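Long-range contact in twitching motility pilus retraction protein (Geobacter sulfurreducens PCA, PDB 5ZFQ), which probably uses ATP hydrolysis to drive retraction of type IV pili, as a hexameric motor of the secretion ATPase family: residues N345-L359 with A362-L376. Numbering follows the deposited sequence.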
# COMPACT_ATOMS: atom_id res chain seq x y z
N ASN A 345 29.04 -23.76 20.69
CA ASN A 345 30.43 -24.21 20.67
C ASN A 345 30.68 -25.31 21.70
O ASN A 345 31.35 -26.30 21.39
CB ASN A 345 31.42 -23.05 20.87
CG ASN A 345 31.91 -22.46 19.54
OD1 ASN A 345 31.71 -23.05 18.47
ND2 ASN A 345 32.55 -21.29 19.60
N GLN A 346 30.15 -25.17 22.92
CA GLN A 346 30.31 -26.21 23.93
C GLN A 346 29.68 -27.51 23.45
O GLN A 346 30.28 -28.57 23.56
CB GLN A 346 29.73 -25.79 25.27
CG GLN A 346 30.62 -24.80 26.00
CD GLN A 346 29.99 -24.21 27.26
OE1 GLN A 346 28.77 -24.04 27.33
NE2 GLN A 346 30.82 -23.88 28.24
N SER A 347 28.47 -27.41 22.88
CA SER A 347 27.77 -28.57 22.33
C SER A 347 28.57 -29.23 21.22
O SER A 347 28.76 -30.45 21.22
CB SER A 347 26.38 -28.17 21.80
OG SER A 347 25.64 -29.31 21.40
N LEU A 348 29.03 -28.42 20.25
CA LEU A 348 29.87 -28.94 19.16
C LEU A 348 31.11 -29.66 19.72
O LEU A 348 31.47 -30.75 19.27
CB LEU A 348 30.31 -27.80 18.22
CG LEU A 348 29.26 -27.27 17.26
CD1 LEU A 348 29.72 -25.97 16.57
CD2 LEU A 348 28.94 -28.32 16.24
N PHE A 349 31.74 -29.04 20.72
CA PHE A 349 32.93 -29.58 21.34
C PHE A 349 32.63 -30.95 21.95
O PHE A 349 33.47 -31.84 21.97
CB PHE A 349 33.46 -28.61 22.41
CG PHE A 349 34.57 -29.16 23.24
CD1 PHE A 349 35.89 -29.09 22.80
CD2 PHE A 349 34.31 -29.76 24.47
CE1 PHE A 349 36.94 -29.60 23.57
CE2 PHE A 349 35.35 -30.28 25.24
CZ PHE A 349 36.67 -30.19 24.79
N SER A 350 31.40 -31.09 22.44
CA SER A 350 30.97 -32.31 23.09
C SER A 350 30.75 -33.40 22.04
O SER A 350 31.14 -34.56 22.23
CB SER A 350 29.70 -32.04 23.91
OG SER A 350 29.29 -33.19 24.63
N LEU A 351 30.12 -33.03 20.93
CA LEU A 351 29.90 -33.97 19.84
C LEU A 351 31.22 -34.49 19.26
O LEU A 351 31.31 -35.65 18.86
CB LEU A 351 29.04 -33.33 18.75
CG LEU A 351 27.59 -33.15 19.22
CD1 LEU A 351 26.76 -32.32 18.23
CD2 LEU A 351 26.96 -34.53 19.48
N LEU A 352 32.23 -33.62 19.22
CA LEU A 352 33.55 -34.00 18.73
C LEU A 352 34.28 -35.00 19.66
O LEU A 352 34.89 -35.95 19.17
CB LEU A 352 34.41 -32.75 18.52
CG LEU A 352 34.01 -31.96 17.29
CD1 LEU A 352 34.73 -30.61 17.25
CD2 LEU A 352 34.29 -32.77 16.02
N GLN A 353 34.21 -34.79 20.97
CA GLN A 353 34.81 -35.72 21.94
C GLN A 353 34.27 -37.12 21.77
O GLN A 353 35.01 -38.11 21.83
CB GLN A 353 34.55 -35.26 23.39
CG GLN A 353 35.19 -33.95 23.78
CD GLN A 353 36.60 -33.83 23.24
OE1 GLN A 353 37.42 -34.74 23.39
NE2 GLN A 353 36.90 -32.70 22.61
N LYS A 354 32.95 -37.19 21.56
CA LYS A 354 32.23 -38.44 21.44
C LYS A 354 32.30 -38.98 20.02
O LYS A 354 31.76 -40.05 19.73
CB LYS A 354 30.76 -38.24 21.86
CG LYS A 354 30.56 -37.68 23.27
CD LYS A 354 29.07 -37.48 23.52
CE LYS A 354 28.77 -36.85 24.88
NZ LYS A 354 27.35 -36.38 24.95
N ARG A 355 32.96 -38.22 19.14
CA ARG A 355 33.12 -38.56 17.72
C ARG A 355 31.79 -38.77 16.99
O ARG A 355 31.66 -39.68 16.16
CB ARG A 355 33.99 -39.81 17.56
CG ARG A 355 35.45 -39.65 17.99
CD ARG A 355 36.09 -41.00 18.07
NE ARG A 355 37.48 -40.94 18.50
CZ ARG A 355 37.87 -40.84 19.77
NH1 ARG A 355 36.99 -40.76 20.76
NH2 ARG A 355 39.17 -40.82 20.05
N ARG A 356 30.81 -37.94 17.31
CA ARG A 356 29.50 -38.02 16.66
C ARG A 356 29.45 -37.17 15.38
O ARG A 356 28.71 -37.49 14.45
CB ARG A 356 28.41 -37.57 17.63
CG ARG A 356 28.54 -38.14 19.05
CD ARG A 356 28.09 -39.61 19.16
NE ARG A 356 26.80 -39.87 18.51
CZ ARG A 356 25.62 -39.40 18.93
NH1 ARG A 356 25.53 -38.62 20.01
NH2 ARG A 356 24.51 -39.72 18.25
N ILE A 357 30.26 -36.11 15.33
CA ILE A 357 30.40 -35.27 14.14
C ILE A 357 31.87 -35.09 13.78
O ILE A 357 32.75 -35.35 14.60
CB ILE A 357 29.76 -33.86 14.33
CG1 ILE A 357 30.61 -32.99 15.27
CG2 ILE A 357 28.34 -33.96 14.82
CD1 ILE A 357 30.00 -31.63 15.53
N SER A 358 32.15 -34.63 12.56
CA SER A 358 33.54 -34.44 12.14
C SER A 358 33.99 -32.99 12.32
O SER A 358 33.16 -32.08 12.36
CB SER A 358 33.74 -34.87 10.69
OG SER A 358 33.23 -33.90 9.80
N LEU A 359 35.30 -32.79 12.42
CA LEU A 359 35.89 -31.47 12.59
C LEU A 359 35.45 -30.48 11.49
O LEU A 359 35.17 -29.32 11.80
CB LEU A 359 37.43 -31.58 12.63
CG LEU A 359 38.25 -30.36 13.11
CD1 LEU A 359 38.08 -30.11 14.60
CD2 LEU A 359 39.73 -30.45 12.74
N ALA A 362 31.78 -29.61 12.16
CA ALA A 362 31.76 -28.83 13.39
C ALA A 362 32.22 -27.39 13.15
O ALA A 362 31.53 -26.44 13.50
CB ALA A 362 32.62 -29.50 14.46
N MET A 363 33.39 -27.24 12.52
CA MET A 363 33.99 -25.93 12.32
C MET A 363 33.19 -25.06 11.36
O MET A 363 33.22 -23.83 11.48
CB MET A 363 35.41 -26.05 11.80
CG MET A 363 36.46 -26.63 12.75
SD MET A 363 36.73 -25.48 14.17
CE MET A 363 37.31 -23.98 13.30
N ALA A 364 32.48 -25.66 10.40
CA ALA A 364 31.67 -24.87 9.47
C ALA A 364 30.49 -24.26 10.20
O ALA A 364 30.11 -23.12 9.96
CB ALA A 364 31.19 -25.71 8.28
N ARG A 365 29.90 -25.04 11.10
CA ARG A 365 28.70 -24.65 11.82
C ARG A 365 29.03 -23.63 12.89
O ARG A 365 28.18 -22.85 13.29
CB ARG A 365 28.03 -25.87 12.44
CG ARG A 365 26.80 -25.55 13.25
CD ARG A 365 25.81 -24.64 12.48
NE ARG A 365 24.66 -24.32 13.32
CZ ARG A 365 24.66 -23.38 14.27
NH1 ARG A 365 25.75 -22.63 14.49
NH2 ARG A 365 23.56 -23.17 14.98
N SER A 366 30.27 -23.65 13.35
CA SER A 366 30.69 -22.78 14.43
C SER A 366 30.54 -21.30 14.07
O SER A 366 31.01 -20.85 13.02
CB SER A 366 32.14 -23.08 14.82
OG SER A 366 32.52 -22.35 15.97
N SER A 367 29.88 -20.55 14.94
CA SER A 367 29.80 -19.11 14.79
C SER A 367 31.03 -18.44 15.38
O SER A 367 31.23 -17.24 15.20
CB SER A 367 28.53 -18.57 15.43
OG SER A 367 28.36 -19.15 16.71
N ASP A 368 31.85 -19.22 16.11
CA ASP A 368 33.20 -18.79 16.50
C ASP A 368 34.23 -19.94 16.44
O ASP A 368 34.62 -20.52 17.48
CB ASP A 368 33.20 -18.15 17.90
CG ASP A 368 34.55 -17.48 18.23
OD1 ASP A 368 35.48 -17.45 17.37
OD2 ASP A 368 34.66 -16.95 19.35
N PRO A 369 34.70 -20.26 15.22
CA PRO A 369 35.75 -21.23 14.90
C PRO A 369 36.99 -21.10 15.81
O PRO A 369 37.41 -22.09 16.41
CB PRO A 369 36.10 -20.90 13.44
CG PRO A 369 34.89 -20.36 12.88
CD PRO A 369 34.06 -19.74 14.00
N ASP A 370 37.56 -19.89 15.93
CA ASP A 370 38.73 -19.66 16.80
C ASP A 370 38.49 -20.12 18.25
O ASP A 370 39.35 -20.76 18.84
CB ASP A 370 39.12 -18.17 16.80
CG ASP A 370 39.77 -17.73 15.50
OD1 ASP A 370 40.41 -18.57 14.82
OD2 ASP A 370 39.63 -16.54 15.14
N GLU A 371 37.33 -19.79 18.81
CA GLU A 371 36.98 -20.26 20.15
C GLU A 371 36.98 -21.78 20.23
O GLU A 371 37.59 -22.35 21.14
CB GLU A 371 35.61 -19.72 20.58
CG GLU A 371 35.08 -20.39 21.84
CD GLU A 371 33.93 -19.63 22.49
OE1 GLU A 371 34.10 -18.42 22.76
OE2 GLU A 371 32.86 -20.24 22.72
N LEU A 372 36.32 -22.43 19.28
CA LEU A 372 36.26 -23.90 19.25
C LEU A 372 37.65 -24.54 19.13
O LEU A 372 37.95 -25.47 19.87
CB LEU A 372 35.36 -24.39 18.11
CG LEU A 372 34.97 -25.88 18.16
CD1 LEU A 372 34.29 -26.19 19.49
CD2 LEU A 372 34.12 -26.35 16.97
N LYS A 373 38.51 -24.06 18.23
CA LYS A 373 39.92 -24.53 18.28
C LYS A 373 40.55 -24.35 19.66
O LYS A 373 41.19 -25.28 20.18
CB LYS A 373 40.81 -23.83 17.24
CG LYS A 373 40.17 -23.59 15.92
CD LYS A 373 40.99 -24.43 14.92
CE LYS A 373 40.27 -24.84 13.70
NZ LYS A 373 39.76 -26.30 13.71
N GLN A 374 40.35 -23.18 20.26
CA GLN A 374 40.92 -22.90 21.57
C GLN A 374 40.49 -23.94 22.61
O GLN A 374 41.31 -24.45 23.40
CB GLN A 374 40.54 -21.48 22.02
CG GLN A 374 41.62 -20.73 22.84
CD GLN A 374 43.00 -20.74 22.17
OE1 GLN A 374 43.22 -20.13 21.12
NE2 GLN A 374 43.93 -21.46 22.79
N MET A 375 39.19 -24.28 22.59
CA MET A 375 38.65 -25.32 23.46
C MET A 375 39.24 -26.68 23.15
O MET A 375 39.53 -27.47 24.06
CB MET A 375 37.13 -25.39 23.33
CG MET A 375 36.40 -24.18 23.89
SD MET A 375 34.69 -24.08 23.33
CE MET A 375 33.93 -25.45 24.21
N LEU A 376 39.43 -26.97 21.87
CA LEU A 376 39.89 -28.28 21.48
C LEU A 376 41.35 -28.47 21.88
O LEU A 376 41.79 -29.60 22.15
CB LEU A 376 39.70 -28.48 19.98
CG LEU A 376 38.23 -28.70 19.57
CD1 LEU A 376 38.04 -28.46 18.08
CD2 LEU A 376 37.78 -30.10 19.98
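Ser366 carries OG anti to its main-chain nitrogen (chi1 -173°), which brings the hydroxyl to the side-chain amide of Asn345. OG donates to OD1 of that asparagine over 2.7 Å, in the carbonyl plane and on a lone pair. The other end of the amide, ND2, gives one hydrogen to Asp368 O at 3.1 Å, approaching from above that carbonyl's plane, and a weak, nearly straight bond to Glu371 OE2, whose carboxylate also accepts from Tyr329 OH. Asp368 O is thus shared between Asn345 ND2 and Leu372 N in the first turn of helix 369-377. Replacing Asn345 by alanine is likely to leave the Ser366 hydroxyl without this acceptor and Asp368 O without its side-chain donor. Beyond the amide, the side chains pack mostly through apolar groups. Leu372 is a knob in the hole formed by Asn345, Leu348, Phe349 and Leu352; a turn on, Leu376 fits among Phe349, Leu352, Gln353 and Leu359, its CD2 3.5 Å from Phe349 CD1. The bend at the last torsion of Met375 (chi3 70°) turns CE toward Phe349 CB, 3.7 Å away. Ala362 CB packs against Leu352 CD1 and Ile357 CD1. Main-chain bonds Ala362 N to Ser358 O and Met363 N to Leu359 O begin helix 359-365. The axes of segments 345-353 and 369-376 cross at -46° with knobs-into-holes packing, in a small C-terminal group of helices on strands 286-296 and 303-310 of the motor's ATPase domain.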